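Local coordinates for major capsid protein (Paramecium bursaria Chlorella virus 1, PDB 5TIP), which self-assembles as trimers into the large icosahedral capsid of the virus, about 190 nm across, and carries N-linked glycans, at residues A[108-120]-A[260-274]. Numbering follows the deposited sequence.
Sequences YNDWFRTYDALFR and YLAWNFNNPTNYGQY
Asp110, in the first turn of helix 109-119, is where most of the polar traffic with 260-274 converges. Tyr274 OH donates to Asp110 OD1 at 2.6 Å, arriving from above the carboxylate plane, and the ring stands at 80° to the carboxylate. A water also donates to OD1 and accepts from Gly272 N. Asp110 OD2 bonds to Tyr416 OH and takes a straight but weak bond from Asn264 ND2, 3.4 Å away, while Asn264 OD1 is satisfied by Asn414 ND2. Four polar partners, one of them weak, thus gather round this carboxylate, consistent with a charged form. Thr114 OG1 turns back to donate to Asp110 O, 2.9 Å away within the helix. Tyr271 reaches the helix with CG anti to its backbone N (chi1 -179°), bringing Tyr271 OH 2.9 Å from Asn109 O. Tyr271 OH itself is hydrogen-bonded to Glu89 OE2, the oxygen that also forms a salt bridge with Arg113 NE. Arg113 NH2 makes a salt bridge with Asp116 OD2, and Arg113 CD lies beside Tyr271 CE2.

Toward the helix's C-terminal end the contact turns apolar: Leu118 CD1 meets Ala262 CB at 3.6 Å, and Phe119 CZ sits over one face of the Tyr260 ring, planes 47° apart. Tyr260 OH abuts the edge of the Trp111 indole, 3.5 Å from Trp111 CH2. The helix lies in the N-terminal jelly-roll domain and the strand in the C-terminal one, so this buried contact is part of the interface between the two domains of the double jelly roll. Strand 257-266 runs across the helix between strands 412-426 and 350-354, and helix 122-132 packs against Phe112 and Arg113.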
loop_
_atom_site.group_PDB
_atom_site.type_symbol
_atom_site.label_atom_id
_atom_site.label_comp_id
_atom_site.label_asym_id
_atom_site.label_seq_id
_atom_site.Cartn_x
_atom_site.Cartn_y
_atom_site.Cartn_z
ATOM N N TYR A 108 -23.544 -11.383 0.166
ATOM C CA TYR A 108 -24.354 -10.765 1.205
ATOM C C TYR A 108 -23.617 -9.546 1.744
ATOM O O TYR A 108 -22.398 -9.426 1.604
ATOM C CB TYR A 108 -24.654 -11.755 2.339
ATOM C CG TYR A 108 -25.196 -13.083 1.854
ATOM C CD1 TYR A 108 -24.336 -14.107 1.477
ATOM C CD2 TYR A 108 -26.562 -13.308 1.759
ATOM C CE1 TYR A 108 -24.821 -15.320 1.026
ATOM C CE2 TYR A 108 -27.056 -14.521 1.309
ATOM C CZ TYR A 108 -26.180 -15.522 0.944
ATOM O OH TYR A 108 -26.661 -16.731 0.495
ATOM N N ASN A 109 -24.370 -8.631 2.367
ATOM C CA ASN A 109 -23.751 -7.405 2.865
ATOM C C ASN A 109 -22.724 -7.694 3.953
ATOM O O ASN A 109 -21.713 -6.990 4.051
ATOM C CB ASN A 109 -24.812 -6.426 3.375
ATOM C CG ASN A 109 -25.703 -7.022 4.440
ATOM O OD1 ASN A 109 -25.540 -8.176 4.832
ATOM N ND2 ASN A 109 -26.652 -6.230 4.924
ATOM N N ASP A 110 -22.953 -8.723 4.774
ATOM C CA ASP A 110 -21.962 -9.064 5.788
ATOM C C ASP A 110 -20.703 -9.643 5.156
ATOM O O ASP A 110 -19.615 -9.535 5.734
ATOM C CB ASP A 110 -22.550 -10.039 6.808
ATOM C CG ASP A 110 -21.604 -10.311 7.968
ATOM O OD1 ASP A 110 -21.378 -9.391 8.783
ATOM O OD2 ASP A 110 -21.086 -11.442 8.066
ATOM N N TRP A 111 -20.823 -10.260 3.978
ATOM C CA TRP A 111 -19.622 -10.666 3.257
ATOM C C TRP A 111 -18.867 -9.454 2.730
ATOM O O TRP A 111 -17.633 -9.405 2.801
ATOM C CB TRP A 111 -19.971 -11.604 2.106
ATOM C CG TRP A 111 -18.806 -11.810 1.195
ATOM C CD1 TRP A 111 -18.706 -11.426 -0.108
ATOM C CD2 TRP A 111 -17.557 -12.426 1.530
ATOM N NE1 TRP A 111 -17.475 -11.774 -0.611
ATOM C CE2 TRP A 111 -16.751 -12.389 0.375
ATOM C CE3 TRP A 111 -17.043 -13.010 2.692
ATOM C CZ2 TRP A 111 -15.462 -12.916 0.349
ATOM C CZ3 TRP A 111 -15.764 -13.530 2.664
ATOM C CH2 TRP A 111 -14.988 -13.480 1.501
ATOM N N PHE A 112 -19.584 -8.477 2.249
ATOM C CA PHE A 112 -18.983 -7.259 1.801
ATOM C C PHE A 112 -18.225 -6.665 2.991
ATOM O O PHE A 112 -17.130 -6.208 2.821
ATOM C CB PHE A 112 -20.042 -6.302 1.249
ATOM C CG PHE A 112 -20.381 -6.532 -0.175
ATOM C CD1 PHE A 112 -20.621 -7.758 -0.644
ATOM C CD2 PHE A 112 -20.419 -5.496 -1.055
ATOM C CE1 PHE A 112 -20.907 -7.978 -1.940
ATOM C CE2 PHE A 112 -20.687 -5.708 -2.395
ATOM C CZ PHE A 112 -20.938 -6.968 -2.833
ATOM N N ARG A 113 -18.819 -6.694 4.182
ATOM C CA ARG A 113 -18.159 -6.169 5.371
ATOM C C ARG A 113 -16.946 -7.014 5.740
ATOM O O ARG A 113 -15.901 -6.476 6.125
ATOM C CB ARG A 113 -19.146 -6.109 6.537
ATOM C CG ARG A 113 -18.623 -5.391 7.777
ATOM C CD ARG A 113 -18.936 -3.899 7.752
ATOM N NE ARG A 113 -18.398 -3.244 6.563
ATOM C CZ ARG A 113 -17.146 -2.818 6.450
ATOM N NH1 ARG A 113 -16.297 -2.974 7.458
ATOM N NH2 ARG A 113 -16.739 -2.240 5.330
ATOM N N THR A 114 -17.068 -8.341 5.628
ATOM C CA THR A 114 -15.953 -9.225 5.954
ATOM C C THR A 114 -14.843 -9.124 4.913
ATOM O O THR A 114 -13.657 -9.095 5.264
ATOM C CB THR A 114 -16.449 -10.667 6.070
ATOM O OG1 THR A 114 -17.394 -10.763 7.142
ATOM C CG2 THR A 114 -15.290 -11.621 6.339
ATOM N N TYR A 115 -15.211 -9.065 3.631
ATOM C CA TYR A 115 -14.210 -8.920 2.578
ATOM C C TYR A 115 -13.431 -7.621 2.735
ATOM O O TYR A 115 -12.211 -7.592 2.532
ATOM C CB TYR A 115 -14.884 -8.982 1.208
ATOM C CG TYR A 115 -13.955 -8.705 0.048
ATOM C CD1 TYR A 115 -13.210 -9.723 -0.527
ATOM C CD2 TYR A 115 -13.827 -7.425 -0.474
ATOM C CE1 TYR A 115 -12.362 -9.475 -1.585
ATOM C CE2 TYR A 115 -12.981 -7.167 -1.532
ATOM C CZ TYR A 115 -12.250 -8.196 -2.085
ATOM O OH TYR A 115 -11.404 -7.950 -3.142
ATOM N N ASP A 116 -14.119 -6.537 3.093
ATOM C CA ASP A 116 -13.447 -5.254 3.260
ATOM C C ASP A 116 -12.468 -5.289 4.428
ATOM O O ASP A 116 -11.386 -4.694 4.357
ATOM C CB ASP A 116 -14.486 -4.148 3.457
ATOM C CG ASP A 116 -13.868 -2.765 3.500
ATOM O OD1 ASP A 116 -13.202 -2.378 2.518
ATOM O OD2 ASP A 116 -14.052 -2.062 4.515
ATOM N N ALA A 117 -12.825 -5.988 5.507
ATOM C CA ALA A 117 -11.958 -6.037 6.679
ATOM C C ALA A 117 -10.708 -6.873 6.436
ATOM O O ALA A 117 -9.675 -6.638 7.071
ATOM C CB ALA A 117 -12.730 -6.587 7.878
ATOM N N LEU A 118 -10.776 -7.843 5.528
ATOM C CA LEU A 118 -9.667 -8.762 5.299
ATOM C C LEU A 118 -8.825 -8.418 4.078
ATOM O O LEU A 118 -7.594 -8.465 4.155
ATOM C CB LEU A 118 -10.192 -10.196 5.155
ATOM C CG LEU A 118 -10.510 -10.964 6.438
ATOM C CD1 LEU A 118 -11.177 -12.283 6.099
ATOM C CD2 LEU A 118 -9.247 -11.200 7.252
ATOM N N PHE A 119 -9.448 -8.074 2.951
ATOM C CA PHE A 119 -8.746 -8.029 1.676
ATOM C C PHE A 119 -8.612 -6.631 1.086
ATOM O O PHE A 119 -7.956 -6.475 0.051
ATOM C CB PHE A 119 -9.437 -8.962 0.678
ATOM C CG PHE A 119 -9.427 -10.398 1.108
ATOM C CD1 PHE A 119 -8.276 -11.158 0.993
ATOM C CD2 PHE A 119 -10.559 -10.982 1.652
ATOM C CE1 PHE A 119 -8.256 -12.475 1.398
ATOM C CE2 PHE A 119 -10.546 -12.301 2.060
ATOM C CZ PHE A 119 -9.392 -13.048 1.934
ATOM N N ARG A 120 -9.212 -5.618 1.695
ATOM C CA ARG A 120 -8.897 -4.241 1.347
ATOM C C ARG A 120 -7.984 -3.644 2.408
ATOM O O ARG A 120 -7.947 -4.095 3.555
ATOM C CB ARG A 120 -10.166 -3.399 1.193
ATOM C CG ARG A 120 -10.865 -3.602 -0.141
ATOM C CD ARG A 120 -11.810 -2.456 -0.462
ATOM N NE ARG A 120 -12.689 -2.779 -1.582
ATOM C CZ ARG A 120 -13.839 -3.432 -1.461
ATOM N NH1 ARG A 120 -14.253 -3.831 -0.267
ATOM N NH2 ARG A 120 -14.576 -3.688 -2.532
ATOM N N TYR A 260 -9.762 -20.396 1.422
ATOM C CA TYR A 260 -9.637 -19.954 2.803
ATOM C C TYR A 260 -10.999 -20.007 3.478
ATOM O O TYR A 260 -12.039 -20.095 2.820
ATOM C CB TYR A 260 -9.047 -18.539 2.883
ATOM C CG TYR A 260 -9.842 -17.490 2.131
ATOM C CD1 TYR A 260 -10.911 -16.835 2.729
ATOM C CD2 TYR A 260 -9.521 -17.155 0.822
ATOM C CE1 TYR A 260 -11.638 -15.877 2.045
ATOM C CE2 TYR A 260 -10.241 -16.197 0.130
ATOM C CZ TYR A 260 -11.298 -15.562 0.747
ATOM O OH TYR A 260 -12.021 -14.609 0.065
ATOM N N LEU A 261 -10.971 -19.963 4.806
ATOM C CA LEU A 261 -12.161 -19.786 5.624
ATOM C C LEU A 261 -12.074 -18.456 6.359
ATOM O O LEU A 261 -11.017 -18.097 6.887
ATOM C CB LEU A 261 -12.322 -20.925 6.634
ATOM C CG LEU A 261 -12.441 -22.349 6.093
ATOM C CD1 LEU A 261 -12.656 -23.327 7.237
ATOM C CD2 LEU A 261 -13.570 -22.449 5.084
ATOM N N ALA A 262 -13.181 -17.722 6.380
ATOM C CA ALA A 262 -13.269 -16.459 7.098
ATOM C C ALA A 262 -14.545 -16.447 7.924
ATOM O O ALA A 262 -15.609 -16.837 7.435
ATOM C CB ALA A 262 -13.251 -15.266 6.139
ATOM N N TRP A 263 -14.440 -16.006 9.175
ATOM C CA TRP A 263 -15.607 -16.010 10.044
ATOM C C TRP A 263 -15.549 -14.832 11.006
ATOM O O TRP A 263 -14.501 -14.211 11.202
ATOM C CB TRP A 263 -15.740 -17.342 10.798
ATOM C CG TRP A 263 -14.678 -17.618 11.824
ATOM C CD1 TRP A 263 -14.765 -17.408 13.168
ATOM C CD2 TRP A 263 -13.376 -18.169 11.587
ATOM N NE1 TRP A 263 -13.598 -17.791 13.785
ATOM C CE2 TRP A 263 -12.730 -18.263 12.836
ATOM C CE3 TRP A 263 -12.693 -18.589 10.443
ATOM C CZ2 TRP A 263 -11.435 -18.756 12.972
ATOM C CZ3 TRP A 263 -11.408 -19.080 10.579
ATOM C CH2 TRP A 263 -10.793 -19.158 11.834
ATOM N N ASN A 264 -16.706 -14.524 11.593
ATOM C CA ASN A 264 -16.822 -13.464 12.583
ATOM C C ASN A 264 -17.970 -13.789 13.529
ATOM O O ASN A 264 -18.852 -14.591 13.215
ATOM C CB ASN A 264 -17.042 -12.090 11.927
ATOM C CG ASN A 264 -18.336 -12.013 11.129
ATOM O OD1 ASN A 264 -19.432 -12.047 11.687
ATOM N ND2 ASN A 264 -18.210 -11.885 9.813
ATOM N N PHE A 265 -17.946 -13.149 14.698
ATOM C CA PHE A 265 -19.031 -13.219 15.671
ATOM C C PHE A 265 -19.695 -11.849 15.718
ATOM O O PHE A 265 -19.083 -10.872 16.162
ATOM C CB PHE A 265 -18.515 -13.632 17.048
ATOM C CG PHE A 265 -17.781 -14.941 17.051
ATOM C CD1 PHE A 265 -18.461 -16.133 17.235
ATOM C CD2 PHE A 265 -16.410 -14.981 16.869
ATOM C CE1 PHE A 265 -17.786 -17.337 17.235
ATOM C CE2 PHE A 265 -15.731 -16.182 16.869
ATOM C CZ PHE A 265 -16.421 -17.361 17.053
ATOM N N ASN A 266 -20.939 -11.779 15.257
ATOM C CA ASN A 266 -21.639 -10.517 15.071
ATOM C C ASN A 266 -22.846 -10.424 15.993
ATOM O O ASN A 266 -23.564 -11.407 16.195
ATOM C CB ASN A 266 -22.090 -10.361 13.614
ATOM C CG ASN A 266 -23.190 -9.334 13.451
ATOM O OD1 ASN A 266 -24.341 -9.682 13.189
ATOM N ND2 ASN A 266 -22.845 -8.062 13.608
ATOM N N ASN A 267 -23.061 -9.233 16.550
ATOM C CA ASN A 267 -24.301 -8.928 17.253
ATOM C C ASN A 267 -25.324 -8.508 16.206
ATOM O O ASN A 267 -25.215 -7.414 15.639
ATOM C CB ASN A 267 -24.092 -7.827 18.293
ATOM C CG ASN A 267 -25.374 -7.452 19.018
ATOM O OD1 ASN A 267 -26.358 -8.193 18.993
ATOM N ND2 ASN A 267 -25.367 -6.295 19.668
ATOM N N PRO A 268 -26.329 -9.342 15.924
ATOM C CA PRO A 268 -27.236 -9.056 14.799
ATOM C C PRO A 268 -27.980 -7.736 14.918
ATOM O O PRO A 268 -28.532 -7.268 13.914
ATOM C CB PRO A 268 -28.208 -10.244 14.817
ATOM C CG PRO A 268 -28.135 -10.776 16.214
ATOM C CD PRO A 268 -26.725 -10.551 16.667
ATOM N N THR A 269 -28.006 -7.124 16.102
ATOM C CA THR A 269 -28.702 -5.852 16.264
ATOM C C THR A 269 -27.992 -4.728 15.517
ATOM O O THR A 269 -28.647 -3.851 14.941
ATOM C CB THR A 269 -28.832 -5.513 17.750
ATOM O OG1 THR A 269 -29.489 -6.590 18.429
ATOM C CG2 THR A 269 -29.641 -4.238 17.941
ATOM N N ASN A 270 -26.660 -4.741 15.499
ATOM C CA ASN A 270 -25.869 -3.652 14.940
ATOM C C ASN A 270 -25.029 -4.164 13.780
ATOM O O ASN A 270 -24.334 -5.177 13.907
ATOM C CB ASN A 270 -24.971 -3.024 16.004
ATOM C CG ASN A 270 -25.757 -2.475 17.175
ATOM O OD1 ASN A 270 -26.689 -1.691 16.997
ATOM N ND2 ASN A 270 -25.393 -2.893 18.381
ATOM N N TYR A 271 -25.093 -3.453 12.656
ATOM C CA TYR A 271 -24.390 -3.872 11.453
ATOM C C TYR A 271 -22.885 -3.733 11.637
ATOM O O TYR A 271 -22.398 -2.706 12.118
ATOM C CB TYR A 271 -24.851 -3.043 10.256
ATOM C CG TYR A 271 -24.184 -3.423 8.954
ATOM C CD1 TYR A 271 -24.541 -4.585 8.284
ATOM C CD2 TYR A 271 -23.202 -2.618 8.392
ATOM C CE1 TYR A 271 -23.937 -4.937 7.091
ATOM C CE2 TYR A 271 -22.593 -2.962 7.199
ATOM C CZ TYR A 271 -22.965 -4.123 6.554
ATOM O OH TYR A 271 -22.364 -4.473 5.367
ATOM N N GLY A 272 -22.152 -4.775 11.256
ATOM C CA GLY A 272 -20.707 -4.741 11.327
ATOM C C GLY A 272 -20.120 -4.774 12.718
ATOM O O GLY A 272 -18.904 -4.618 12.859
ATOM N N GLN A 273 -20.935 -4.967 13.753
ATOM C CA GLN A 273 -20.420 -5.048 15.118
ATOM C C GLN A 273 -19.874 -6.449 15.342
ATOM O O GLN A 273 -20.631 -7.402 15.541
ATOM C CB GLN A 273 -21.499 -4.709 16.140
ATOM C CG GLN A 273 -20.958 -4.660 17.564
ATOM C CD GLN A 273 -22.045 -4.697 18.618
ATOM O OE1 GLN A 273 -23.207 -4.409 18.342
ATOM N NE2 GLN A 273 -21.665 -5.048 19.842
ATOM N N TYR A 274 -18.549 -6.578 15.314
ATOM C CA TYR A 274 -17.882 -7.854 15.513
ATOM C C TYR A 274 -17.199 -7.955 16.868
ATOM O O TYR A 274 -16.618 -9.000 17.179
ATOM C CB TYR A 274 -16.853 -8.090 14.401
ATOM C CG TYR A 274 -17.446 -8.141 13.012
ATOM C CD1 TYR A 274 -18.680 -8.736 12.781
ATOM C CD2 TYR A 274 -16.772 -7.596 11.928
ATOM C CE1 TYR A 274 -19.223 -8.785 11.513
ATOM C CE2 TYR A 274 -17.304 -7.642 10.656
ATOM C CZ TYR A 274 -18.530 -8.237 10.454
ATOM O OH TYR A 274 -19.065 -8.285 9.188
HETATM O O HOH W 1 -22.953 -7.456 9.558
#